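Local coordinates for aminomethyltransferase (Bartonella henselae, PDB 3GIR), which belongs to the aminomethyltransferase (glycine cleavage T-protein) family, pairing a folate-binding domain with a C-terminal barrel domain, at residues T35-E40 with L225-A230; A101-A106 with W280-N285; E137-L142 with G201-Q206; A146-A151 with C261-D266; T365-E370 with I376-H381. All coordinates share one frame; numbering follows the deposited sequence.

Contact 1: residues T35-E40 with L225-A230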
# COMPACT_ATOMS: atom_id res chain seq x y z
N THR A 35 -7.80 13.85 13.09
CA THR A 35 -8.43 14.69 12.08
C THR A 35 -7.42 15.00 10.93
O THR A 35 -6.34 15.51 11.17
CB THR A 35 -8.92 15.97 12.71
OG1 THR A 35 -9.93 15.61 13.68
CG2 THR A 35 -9.52 16.91 11.72
N LEU A 36 -7.86 14.82 9.71
CA LEU A 36 -7.07 15.22 8.53
C LEU A 36 -6.90 16.70 8.48
O LEU A 36 -7.85 17.47 8.69
CB LEU A 36 -7.80 14.81 7.25
CG LEU A 36 -7.84 13.31 6.99
CD1 LEU A 36 -8.88 13.00 5.88
CD2 LEU A 36 -6.45 12.69 6.67
N PRO A 37 -5.67 17.13 8.19
CA PRO A 37 -5.52 18.59 7.93
C PRO A 37 -6.49 19.22 6.98
O PRO A 37 -6.96 20.34 7.21
CB PRO A 37 -4.08 18.64 7.37
CG PRO A 37 -3.36 17.52 8.01
CD PRO A 37 -4.40 16.40 8.07
N LEU A 38 -6.86 18.53 5.89
CA LEU A 38 -7.82 19.01 4.90
C LEU A 38 -9.29 18.58 5.15
O LEU A 38 -10.10 18.61 4.24
CB LEU A 38 -7.37 18.56 3.53
CG LEU A 38 -5.98 19.03 3.11
CD1 LEU A 38 -5.69 18.50 1.69
CD2 LEU A 38 -5.85 20.59 3.18
N TYR A 39 -9.60 18.22 6.41
CA TYR A 39 -10.96 17.79 6.77
C TYR A 39 -12.02 18.70 6.21
O TYR A 39 -13.01 18.24 5.63
CB TYR A 39 -11.12 17.68 8.28
CG TYR A 39 -12.56 17.44 8.70
CD1 TYR A 39 -13.09 16.17 8.65
CD2 TYR A 39 -13.38 18.50 9.07
CE1 TYR A 39 -14.41 15.90 9.04
CE2 TYR A 39 -14.75 18.25 9.43
CZ TYR A 39 -15.22 16.93 9.41
OH TYR A 39 -16.50 16.64 9.74
N GLU A 40 -11.82 20.04 6.34
CA GLU A 40 -12.86 20.94 5.83
C GLU A 40 -13.16 20.84 4.33
O GLU A 40 -14.31 21.01 3.88
CB GLU A 40 -12.51 22.40 6.18
CG GLU A 40 -12.67 22.71 7.63
CD GLU A 40 -12.22 24.17 7.96
OE1 GLU A 40 -12.20 25.03 7.02
OE2 GLU A 40 -11.88 24.45 9.14
N LEU A 225 3.72 17.42 1.05
CA LEU A 225 4.08 18.83 1.20
C LEU A 225 3.69 19.33 2.57
O LEU A 225 2.91 18.75 3.27
CB LEU A 225 3.43 19.70 0.10
CG LEU A 225 1.94 20.03 0.17
CD1 LEU A 225 1.65 21.10 -0.99
CD2 LEU A 225 1.05 18.78 -0.01
N PRO A 226 4.27 20.49 2.97
CA PRO A 226 3.90 21.04 4.24
C PRO A 226 2.41 21.30 4.35
O PRO A 226 1.74 21.63 3.38
CB PRO A 226 4.70 22.38 4.27
CG PRO A 226 5.81 22.13 3.37
CD PRO A 226 5.27 21.30 2.27
N ILE A 227 1.90 21.17 5.54
CA ILE A 227 0.47 21.34 5.85
C ILE A 227 -0.08 22.72 5.44
O ILE A 227 -1.14 22.79 4.84
CB ILE A 227 0.12 20.95 7.30
CG1 ILE A 227 0.34 19.44 7.49
CG2 ILE A 227 -1.28 21.42 7.71
CD1 ILE A 227 0.31 19.05 8.97
N GLY A 228 0.71 23.77 5.64
CA GLY A 228 0.23 25.11 5.26
C GLY A 228 0.12 25.40 3.79
O GLY A 228 -0.52 26.40 3.40
N CYS A 229 0.71 24.56 2.95
CA CYS A 229 0.65 24.70 1.49
C CYS A 229 -0.41 23.83 0.82
O CYS A 229 -0.75 24.00 -0.33
CB CYS A 229 1.95 24.25 0.84
SG CYS A 229 3.43 25.29 1.29
N ALA A 230 -1.00 22.94 1.62
CA ALA A 230 -1.75 21.85 1.05
C ALA A 230 -3.10 22.20 0.58
O ALA A 230 -3.54 21.65 -0.41
CB ALA A 230 -1.85 20.70 2.08
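The ring of Pro37 overlaps the branched side chain of Ile227 through two points at once. Its CB lies 4.0 Å from CG2 of Ile227, and one atom further round the ring Pro37 CG lies 4.1 Å from Ile227 CD1. The two side chains cross at about a right angle, so the proline presents one side of its ring to both methyl ends of the isoleucine. Beside this pair, Leu38 reaches across with a single branch, and its CD2 comes to 4.1 Å from CB of Ala230. Its CG stands anti to the carbonyl carbon (chi1 -59°); CD1 continues the chain and the touching methyl, CD2, branches off it. The contact brings together the starts of two helices of the folate-binding domain. A type I beta turn from Leu36 to Tyr39, closed by Tyr39 N on Leu36 O at 3.0 Å, leads into helix 39-44 with Leu38 at its N-cap position, while Ile227 and Ala230 lie at the N-terminal end of helix 227-238. Val173, on strand 173-178, touches Pro37, Leu38 and Ala230 alike, and Leu38 is further covered by Arg231 and Ala234 of the second helix.

Contact 2: residues A101-A106 with W280-N285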
# COMPACT_ATOMS: atom_id res chain seq x y z
N ALA A 101 18.09 -2.21 9.31
CA ALA A 101 16.70 -2.13 9.73
C ALA A 101 15.76 -2.85 8.82
O ALA A 101 14.76 -3.41 9.27
CB ALA A 101 16.22 -0.62 9.92
N LEU A 102 16.06 -2.78 7.52
CA LEU A 102 15.18 -3.33 6.48
C LEU A 102 15.96 -4.28 5.59
O LEU A 102 17.17 -4.06 5.40
CB LEU A 102 14.66 -2.22 5.57
CG LEU A 102 13.90 -1.10 6.25
CD1 LEU A 102 13.59 0.06 5.27
CD2 LEU A 102 12.57 -1.62 6.89
N PRO A 103 15.25 -5.19 4.90
CA PRO A 103 15.95 -6.11 3.97
C PRO A 103 16.22 -5.48 2.60
O PRO A 103 15.69 -5.93 1.58
CB PRO A 103 14.99 -7.30 3.87
CG PRO A 103 13.63 -6.67 4.06
CD PRO A 103 13.83 -5.51 5.02
N VAL A 104 17.10 -4.49 2.59
CA VAL A 104 17.47 -3.72 1.42
C VAL A 104 18.98 -3.59 1.38
O VAL A 104 19.66 -3.77 2.39
CB VAL A 104 16.83 -2.30 1.44
CG1 VAL A 104 15.28 -2.36 1.58
CG2 VAL A 104 17.42 -1.40 2.58
N ASP A 105 19.52 -3.38 0.20
CA ASP A 105 20.91 -2.90 0.08
C ASP A 105 20.82 -1.41 -0.25
O ASP A 105 20.74 -1.00 -1.39
CB ASP A 105 21.71 -3.68 -0.99
CG ASP A 105 23.21 -3.32 -0.96
OD1 ASP A 105 23.55 -2.29 -0.31
OD2 ASP A 105 24.02 -4.05 -1.60
N ALA A 106 20.77 -0.61 0.80
CA ALA A 106 20.55 0.81 0.67
C ALA A 106 21.68 1.49 -0.14
O ALA A 106 21.43 2.51 -0.77
CB ALA A 106 20.34 1.46 2.07
N TRP A 280 9.84 -11.56 -3.33
CA TRP A 280 10.40 -10.88 -4.50
C TRP A 280 11.04 -9.52 -4.13
O TRP A 280 11.93 -9.03 -4.82
CB TRP A 280 9.38 -10.67 -5.60
CG TRP A 280 8.14 -9.92 -5.19
CD1 TRP A 280 6.94 -10.49 -4.92
CD2 TRP A 280 7.95 -8.51 -5.07
NE1 TRP A 280 6.01 -9.53 -4.62
CE2 TRP A 280 6.61 -8.30 -4.68
CE3 TRP A 280 8.79 -7.40 -5.21
CZ2 TRP A 280 6.09 -7.02 -4.47
CZ3 TRP A 280 8.25 -6.14 -5.01
CH2 TRP A 280 6.93 -5.98 -4.62
N ALA A 281 10.56 -8.93 -3.04
CA ALA A 281 11.06 -7.63 -2.58
C ALA A 281 12.48 -7.66 -2.01
O ALA A 281 13.04 -6.57 -1.73
CB ALA A 281 10.07 -7.01 -1.54
N VAL A 282 13.05 -8.85 -1.75
CA VAL A 282 14.37 -9.01 -1.17
C VAL A 282 15.22 -9.72 -2.21
O VAL A 282 15.05 -10.92 -2.42
CB VAL A 282 14.37 -9.85 0.11
CG1 VAL A 282 15.72 -9.89 0.80
CG2 VAL A 282 13.34 -9.33 1.12
N PRO A 283 16.09 -8.96 -2.92
CA PRO A 283 16.95 -9.55 -3.97
C PRO A 283 17.95 -10.55 -3.41
O PRO A 283 18.18 -10.60 -2.21
CB PRO A 283 17.66 -8.34 -4.61
CG PRO A 283 16.90 -7.12 -4.14
CD PRO A 283 16.24 -7.49 -2.82
N LYS A 284 18.45 -11.41 -4.29
CA LYS A 284 19.39 -12.48 -3.91
C LYS A 284 20.59 -11.95 -3.14
O LYS A 284 20.97 -12.54 -2.15
CB LYS A 284 19.87 -13.29 -5.16
N ASN A 285 21.17 -10.84 -3.55
CA ASN A 285 22.39 -10.34 -2.87
C ASN A 285 22.12 -9.96 -1.40
O ASN A 285 22.92 -10.17 -0.50
CB ASN A 285 23.09 -9.19 -3.66
CG ASN A 285 22.52 -7.77 -3.40
OD1 ASN A 285 21.43 -7.42 -3.89
ND2 ASN A 285 23.31 -6.90 -2.70
O HOH W 1 13.16 -5.20 0.52
O HOH W 2 15.53 -4.86 -1.47
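A chi1 of -171° swings the Asp105 carboxylate away from its own backbone N and out to Asn285, whose CG sits between the backbone N and the carbonyl carbon (chi1 85°) and brings the amide up. Pro103, two residues before the aspartate, is the centre of an inverse gamma turn just beyond the end of helix 94-101, closed by Val104 N on Leu102 O at 2.8 Å. This turn of the folate-binding domain packs against the chain entering helix 284-289, where Pro283 takes the N-cap position. The apolar part of the contact is a proline ring against a valine fork: Pro103 CB lies 3.8 Å from Val282 CG2 and 4.1 Å from Val282 CG1, the two side chains crossing at about a right angle. Tyr118 of strand 114-120 also touches Val282, and Ser117 of that strand touches Pro103. Two waters bridge the backbones, each lying between Pro103 O and Ala281 O; the first is 2.6 Å from Ala281 O. At the polar end, the main partner of Asp105 is Lys289, which forms a salt bridge to OD2. Asn285 adds a weak hydrogen bond to that same oxygen, ND2 to OD2 3.1 Å, bent to 134° at the hydrogen.

Contact 3: residues E137-L142 with G201-Q206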
# COMPACT_ATOMS: atom_id res chain seq x y z
N GLU A 137 22.93 11.22 -1.15
CA GLU A 137 23.87 10.23 -0.67
C GLU A 137 23.53 9.85 0.79
O GLU A 137 23.62 8.69 1.10
CB GLU A 137 25.34 10.74 -0.83
CG GLU A 137 26.39 9.83 -0.28
CD GLU A 137 26.55 8.49 -1.02
OE1 GLU A 137 26.47 8.43 -2.29
OE2 GLU A 137 26.82 7.48 -0.32
N CYS A 138 23.14 10.78 1.65
CA CYS A 138 22.89 10.42 3.05
C CYS A 138 21.51 10.75 3.49
O CYS A 138 21.29 10.97 4.67
CB CYS A 138 23.91 11.07 3.98
SG CYS A 138 25.63 10.50 3.61
N ARG A 139 20.56 10.74 2.54
CA ARG A 139 19.17 11.13 2.91
C ARG A 139 18.19 10.22 2.22
O ARG A 139 18.25 10.03 1.00
CB ARG A 139 18.78 12.58 2.57
CG ARG A 139 19.66 13.67 3.22
CD ARG A 139 19.31 15.07 2.69
NE ARG A 139 17.88 15.26 2.78
CZ ARG A 139 17.08 15.52 1.74
NH1 ARG A 139 17.56 15.77 0.53
NH2 ARG A 139 15.80 15.57 1.95
N PHE A 140 17.26 9.69 3.01
CA PHE A 140 16.23 8.77 2.48
C PHE A 140 14.87 9.13 3.07
O PHE A 140 14.79 9.81 4.07
CB PHE A 140 16.53 7.32 2.91
CG PHE A 140 17.80 6.72 2.31
CD1 PHE A 140 17.74 5.76 1.35
CD2 PHE A 140 19.05 7.10 2.85
CE1 PHE A 140 18.88 5.19 0.87
CE2 PHE A 140 20.21 6.56 2.35
CZ PHE A 140 20.14 5.60 1.37
N MET A 141 13.82 8.66 2.45
CA MET A 141 12.45 8.87 2.93
C MET A 141 11.81 7.48 2.98
O MET A 141 12.01 6.62 2.13
CB MET A 141 11.61 9.75 1.96
CG MET A 141 10.31 10.20 2.47
SD MET A 141 10.54 11.45 3.78
CE MET A 141 11.02 12.92 2.80
N LEU A 142 11.05 7.27 4.04
CA LEU A 142 10.17 6.11 4.20
C LEU A 142 8.74 6.61 4.26
O LEU A 142 8.43 7.63 4.93
CB LEU A 142 10.49 5.34 5.50
CG LEU A 142 11.75 4.49 5.51
CD1 LEU A 142 12.27 4.12 6.95
CD2 LEU A 142 11.52 3.23 4.66
N GLY A 201 11.35 9.16 -7.45
CA GLY A 201 10.91 10.31 -6.67
C GLY A 201 11.95 11.39 -6.66
O GLY A 201 13.12 11.16 -7.04
N PHE A 202 11.53 12.58 -6.26
CA PHE A 202 12.43 13.73 -6.18
C PHE A 202 11.80 14.81 -5.28
O PHE A 202 10.67 14.69 -4.86
CB PHE A 202 12.78 14.29 -7.59
CG PHE A 202 11.71 15.17 -8.26
CD1 PHE A 202 12.03 16.46 -8.72
CD2 PHE A 202 10.40 14.73 -8.45
CE1 PHE A 202 11.05 17.24 -9.39
CE2 PHE A 202 9.44 15.48 -9.10
CZ PHE A 202 9.76 16.73 -9.59
N GLU A 203 12.56 15.88 -5.03
CA GLU A 203 12.09 16.98 -4.22
C GLU A 203 12.07 18.22 -5.08
O GLU A 203 13.13 18.82 -5.29
CB GLU A 203 12.97 17.19 -3.00
CG GLU A 203 13.07 16.00 -2.08
CD GLU A 203 14.17 16.16 -1.03
OE1 GLU A 203 15.36 16.18 -1.40
OE2 GLU A 203 13.79 16.35 0.14
N PRO A 204 10.90 18.59 -5.58
CA PRO A 204 10.84 19.79 -6.51
C PRO A 204 10.98 21.14 -5.83
O PRO A 204 11.20 22.14 -6.53
CB PRO A 204 9.45 19.65 -7.11
CG PRO A 204 8.66 19.03 -6.05
CD PRO A 204 9.57 17.99 -5.40
N GLN A 205 10.79 21.17 -4.51
CA GLN A 205 10.94 22.35 -3.69
C GLN A 205 11.29 21.86 -2.29
O GLN A 205 10.98 20.75 -1.93
CB GLN A 205 9.64 23.16 -3.69
CG GLN A 205 9.46 24.25 -2.66
CD GLN A 205 10.46 25.38 -2.80
OE1 GLN A 205 11.66 25.15 -3.05
NE2 GLN A 205 10.00 26.57 -2.63
N GLN A 206 11.95 22.67 -1.52
CA GLN A 206 12.15 22.42 -0.14
C GLN A 206 10.88 21.86 0.58
O GLN A 206 9.83 22.45 0.51
CB GLN A 206 12.65 23.70 0.54
CG GLN A 206 12.99 23.54 1.96
CD GLN A 206 14.35 22.82 2.16
OE1 GLN A 206 15.27 22.96 1.35
NE2 GLN A 206 14.42 21.99 3.20
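Arg139 NH2 donates to Glu203 OE2 at 2.8 Å, the shorter arm of a two-pronged salt bridge. The second arm runs from Arg139 NH1 to Glu203 OE1 at 3.0 Å. Both bonds are nearly straight, about 165° at the hydrogen. The guanidinium meets the carboxylate end-on, one terminal nitrogen to each oxygen, and both oxygens are approached on their syn sides. They lie close to the guanidinium plane, while the two flat groups are turned 21° against each other, so the nitrogens stand somewhat out of the carboxylate plane. The two bonds fix the rotation of the carboxylate about CG-CD and hold the already flat guanidinium in line with it. The arginine gets there by a bend: its chain turns at chi3 (50°), swinging the guanidinium over toward the glutamate, which reaches out from the other side with CG anti to its carbonyl carbon. Leu135, on strand 126-136, touches the side chain of Glu203. Met141 lies on the same side of its strand as Arg139 and touches Phe209 and Leu170, so apolar packing continues beside the ion pair. The arrangement is a bidentate arginine-carboxylate salt bridge at the surface of the folate-binding domain, linking the start of strand 139-144 in the antiparallel sheet to the loop after strand 201-202 at the edge of the mixed sheet.

Contact 4: residues A146-A151 with C261-D266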
# COMPACT_ATOMS: atom_id res chain seq x y z
N ALA A 146 -0.73 4.27 8.04
CA ALA A 146 -1.35 5.00 9.10
C ALA A 146 -1.40 4.27 10.44
O ALA A 146 -1.04 4.84 11.47
CB ALA A 146 -2.75 5.44 8.64
N GLY A 147 -1.84 3.05 10.42
CA GLY A 147 -2.03 2.33 11.70
C GLY A 147 -0.77 1.99 12.44
O GLY A 147 -0.77 1.67 13.63
N ASN A 148 0.33 1.99 11.70
CA ASN A 148 1.61 1.55 12.17
C ASN A 148 2.64 2.62 12.31
O ASN A 148 3.79 2.34 12.64
CB ASN A 148 2.18 0.49 11.19
CG ASN A 148 1.29 -0.72 11.04
OD1 ASN A 148 1.07 -1.22 9.91
ND2 ASN A 148 0.74 -1.18 12.13
N ALA A 149 2.29 3.87 12.07
CA ALA A 149 3.29 4.95 11.96
C ALA A 149 4.03 5.14 13.28
O ALA A 149 5.25 5.25 13.31
CB ALA A 149 2.57 6.24 11.56
N GLN A 150 3.29 5.18 14.37
CA GLN A 150 3.92 5.38 15.68
C GLN A 150 4.81 4.22 16.06
O GLN A 150 5.95 4.46 16.47
CB GLN A 150 2.86 5.61 16.74
CG GLN A 150 3.37 6.03 18.09
CD GLN A 150 2.19 6.39 19.08
OE1 GLN A 150 1.24 5.60 19.27
NE2 GLN A 150 2.25 7.58 19.68
N ALA A 151 4.33 2.99 15.94
CA ALA A 151 5.16 1.77 16.19
C ALA A 151 6.34 1.64 15.27
O ALA A 151 7.42 1.27 15.73
CB ALA A 151 4.32 0.49 16.04
N CYS A 261 -1.42 -5.56 -1.42
CA CYS A 261 -1.74 -5.88 0.00
C CYS A 261 -2.10 -4.68 0.83
O CYS A 261 -1.56 -3.56 0.63
CB CYS A 261 -0.56 -6.54 0.68
SG CYS A 261 -0.27 -8.22 0.07
N LEU A 262 -2.95 -4.91 1.83
CA LEU A 262 -3.25 -3.92 2.84
C LEU A 262 -2.76 -4.46 4.19
O LEU A 262 -3.27 -5.48 4.69
CB LEU A 262 -4.73 -3.53 2.85
CG LEU A 262 -5.12 -2.69 4.07
CD1 LEU A 262 -4.40 -1.35 3.90
CD2 LEU A 262 -6.63 -2.54 4.15
N HIS A 263 -1.80 -3.78 4.82
CA HIS A 263 -1.33 -4.25 6.09
C HIS A 263 -2.43 -4.11 7.13
O HIS A 263 -3.20 -3.15 7.16
CB HIS A 263 -0.06 -3.52 6.53
CG HIS A 263 0.65 -4.19 7.65
ND1 HIS A 263 0.24 -4.04 8.95
CD2 HIS A 263 1.68 -5.07 7.67
CE1 HIS A 263 1.00 -4.77 9.74
NE2 HIS A 263 1.89 -5.41 9.00
N GLY A 264 -2.56 -5.17 7.93
CA GLY A 264 -3.68 -5.29 8.89
C GLY A 264 -4.81 -6.17 8.38
O GLY A 264 -5.65 -6.63 9.16
N ASN A 265 -4.82 -6.41 7.07
CA ASN A 265 -5.76 -7.33 6.41
C ASN A 265 -4.98 -8.49 5.85
O ASN A 265 -4.97 -9.60 6.41
CB ASN A 265 -6.51 -6.66 5.27
CG ASN A 265 -7.71 -5.84 5.72
OD1 ASN A 265 -7.66 -5.15 6.76
ND2 ASN A 265 -8.77 -5.84 4.92
N ASP A 266 -4.28 -8.24 4.76
CA ASP A 266 -3.60 -9.29 4.03
C ASP A 266 -2.23 -9.67 4.50
O ASP A 266 -1.72 -10.70 4.10
CB ASP A 266 -3.50 -8.88 2.58
CG ASP A 266 -4.79 -8.28 2.07
OD1 ASP A 266 -5.87 -8.96 2.10
OD2 ASP A 266 -4.73 -7.09 1.70
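From Ala146 the chain runs through Gly147 to Asn148, the residue that makes this contact, before entering helix 149-159 at Ala149. Ala146 is buried against Ala53 and His83. Asn148 then directs its side chain at His263 of the loop 261-266, its CG anti to the carbonyl carbon and beside the backbone N (chi1 -59°). The amide and the imidazole cross at about a right angle, with their planes 87° apart. As modelled, the amide atom named OD1 lies 3.1 Å from His263 ND1, but the amide is probably turned over, so the identity of the atom facing the ring is doubtful. His263 comes to meet it with CG anti to its backbone N (chi1 -166°). The far side of its ring is fixed by a hydrogen bond from NE2 to the backbone oxygen of Ile126, and the ring also touches Asp128 and Asp129 of strand 126-136. Behind the histidine, the loop is held by bonds within itself, backbone to backbone and backbone to Asp266. Leu262 O accepts from both Asp266 N at 2.9 Å and Asn265 N at 3.0 Å, while Leu262 N donates in return to Asp266 OD2 at 2.8 Å, on that oxygen's anti lone pair. Asp266 also forms a salt bridge through OD2 with Arg255 and hydrogen bonds through OD1 with Thr339 and Ser340 of strand 334-344, which ties the loop to the C-terminal barrel domain. Next to this compact turn, polar side chains meet between the residues leading into helix 149-159 and the loop after helix 248-257, within the folate-binding domain.

Contact 5: residues T365-E370 with I376-H381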
# COMPACT_ATOMS: atom_id res chain seq x y z
N THR A 365 -8.39 -23.75 -7.93
CA THR A 365 -8.80 -24.62 -6.80
C THR A 365 -10.10 -24.04 -6.18
O THR A 365 -10.14 -22.86 -5.86
CB THR A 365 -7.76 -24.76 -5.77
OG1 THR A 365 -6.57 -25.37 -6.35
CG2 THR A 365 -8.22 -25.61 -4.60
N GLU A 366 -11.10 -24.88 -6.03
CA GLU A 366 -12.33 -24.55 -5.26
C GLU A 366 -12.10 -24.60 -3.75
O GLU A 366 -11.65 -25.61 -3.19
CB GLU A 366 -13.47 -25.51 -5.61
CG GLU A 366 -13.88 -25.51 -7.02
CD GLU A 366 -15.06 -26.48 -7.32
OE1 GLU A 366 -15.24 -27.54 -6.65
OE2 GLU A 366 -15.80 -26.12 -8.24
N VAL A 367 -12.55 -23.50 -3.10
CA VAL A 367 -12.68 -23.42 -1.65
C VAL A 367 -14.06 -22.89 -1.38
O VAL A 367 -14.75 -22.44 -2.27
CB VAL A 367 -11.58 -22.59 -0.96
CG1 VAL A 367 -10.16 -23.19 -1.23
CG2 VAL A 367 -11.58 -21.13 -1.41
N PHE A 368 -14.47 -22.95 -0.12
CA PHE A 368 -15.86 -22.62 0.19
C PHE A 368 -15.97 -21.77 1.44
O PHE A 368 -15.14 -21.78 2.32
CB PHE A 368 -16.65 -23.95 0.43
CG PHE A 368 -16.54 -24.92 -0.72
CD1 PHE A 368 -17.42 -24.83 -1.75
CD2 PHE A 368 -15.46 -25.80 -0.80
CE1 PHE A 368 -17.29 -25.65 -2.87
CE2 PHE A 368 -15.28 -26.59 -1.95
CZ PHE A 368 -16.21 -26.52 -2.93
N THR A 369 -17.06 -21.02 1.45
CA THR A 369 -17.50 -20.29 2.70
C THR A 369 -18.98 -20.51 2.91
O THR A 369 -19.66 -21.15 2.12
CB THR A 369 -17.11 -18.80 2.60
OG1 THR A 369 -17.16 -18.22 3.90
CG2 THR A 369 -18.00 -18.06 1.71
N GLU A 370 -19.51 -20.03 4.02
CA GLU A 370 -20.89 -20.24 4.31
C GLU A 370 -21.63 -18.90 4.30
O GLU A 370 -21.18 -17.94 4.92
CB GLU A 370 -21.01 -20.84 5.68
CG GLU A 370 -20.65 -22.28 5.80
CD GLU A 370 -21.62 -23.29 5.14
OE1 GLU A 370 -22.88 -23.26 5.41
OE2 GLU A 370 -21.08 -24.14 4.36
N ILE A 376 -20.96 -21.69 -0.31
CA ILE A 376 -20.71 -20.82 -1.44
C ILE A 376 -19.28 -21.09 -1.95
O ILE A 376 -18.35 -21.13 -1.14
CB ILE A 376 -20.70 -19.29 -1.07
CG1 ILE A 376 -22.11 -18.81 -0.77
CG2 ILE A 376 -20.13 -18.41 -2.26
CD1 ILE A 376 -23.12 -19.67 -1.35
N ALA A 377 -19.09 -21.23 -3.26
CA ALA A 377 -17.76 -21.58 -3.78
C ALA A 377 -16.98 -20.32 -4.15
O ALA A 377 -17.55 -19.31 -4.59
CB ALA A 377 -17.91 -22.51 -5.03
N LEU A 378 -15.69 -20.34 -3.94
CA LEU A 378 -14.74 -19.35 -4.49
C LEU A 378 -13.67 -20.16 -5.26
O LEU A 378 -13.40 -21.29 -4.88
CB LEU A 378 -13.97 -18.62 -3.42
CG LEU A 378 -14.82 -17.85 -2.38
CD1 LEU A 378 -15.35 -18.77 -1.22
CD2 LEU A 378 -14.09 -16.64 -1.88
N SER A 379 -13.03 -19.58 -6.27
CA SER A 379 -11.90 -20.26 -6.84
C SER A 379 -10.64 -19.43 -6.65
O SER A 379 -10.65 -18.17 -6.73
CB SER A 379 -12.17 -20.54 -8.34
OG SER A 379 -12.41 -19.33 -9.05
N VAL A 380 -9.55 -20.11 -6.42
CA VAL A 380 -8.28 -19.44 -6.29
C VAL A 380 -7.96 -18.83 -7.66
O VAL A 380 -8.18 -19.44 -8.69
CB VAL A 380 -7.16 -20.42 -5.88
CG1 VAL A 380 -5.75 -19.77 -6.04
CG2 VAL A 380 -7.43 -21.00 -4.45
N HIS A 381 -7.53 -17.57 -7.69
CA HIS A 381 -7.49 -16.75 -8.90
C HIS A 381 -6.16 -16.02 -8.93
O HIS A 381 -5.63 -15.57 -7.92
CB HIS A 381 -8.65 -15.76 -8.97
CG HIS A 381 -8.87 -15.11 -10.30
ND1 HIS A 381 -8.07 -14.07 -10.78
CD2 HIS A 381 -9.82 -15.31 -11.22
CE1 HIS A 381 -8.53 -13.70 -11.97
NE2 HIS A 381 -9.59 -14.43 -12.26
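A beta hairpin of the C-terminal barrel domain holds this contact, its strands 366-371 and 374-381 running antiparallel in the domain's barrel, where Phe368 also pairs through its backbone with Phe328 of strand 326-328. Val367 and Leu378 form a hydrogen-bonded pair, with Leu378 N to Val367 O at 2.8 Å and Val367 N to Leu378 O at 3.0 Å. Thr369 and Ile376 form the next such pair, and Val380 N to Thr365 O, 2.9 Å, extends the pairing at the other end. Between them lie the non-hydrogen-bonded pairs Glu366 with Ser379 and Phe368 with Ala377, where the alpha carbons add CH contacts to carbonyl oxygens, such as Phe368 CA to Ile376 O at 3.2 Å.

The face with Val367, Thr369, Ile376 and Leu378 is largely buried. Leu378 spreads between Val367 and Thr369: its CB lies 4.0 Å from Val367 CG2, and its CD1 also lies 4.0 Å from Thr369 CG2. The threonine methyl can point there because OG1 is anti to the backbone N (chi1 -163°), and that hydroxyl is hydrogen-bonded to Val326 O. Leu327 of strand 326-328 covers Val367 and Leu378. On the face with Glu366 and Ser379, Phe368 CE1 touches Ala377 CB at 3.9 Å, and Lys375 makes a cation-pi contact with the ring. Five backbone bonds, all 163° or straighter at the hydrogen, fix the register, while the side chains divide the hairpin into a mostly apolar face around Leu378, where the hydroxyl of Thr369 is satisfied, and a mixed face with Glu366, Phe368, Ala377 and Ser379.

Following the chain from the N terminus, contact 1 opens at 35-40 and closes at 225-230, joining the starts of helices 39-44 and 227-238. Contact 3, nested inside that loop, ties the antiparallel sheet to the loop after strand 201-202. Contacts 2 and 4 cross contact 1: contact 4 joins the entry of helix 149-159 to the loop after helix 248-257, and contact 2 the loop after helix 94-101 to the entry of helix 284-289. Contacts 3 and 4 cross each other, and both nest inside contact 2, which touches contact 3 through Leu102 CD1 on Leu142 CD2. Contact 5 follows in series, a local hairpin of the C-terminal barrel domain, its centre about 43 Å from that of contact 1.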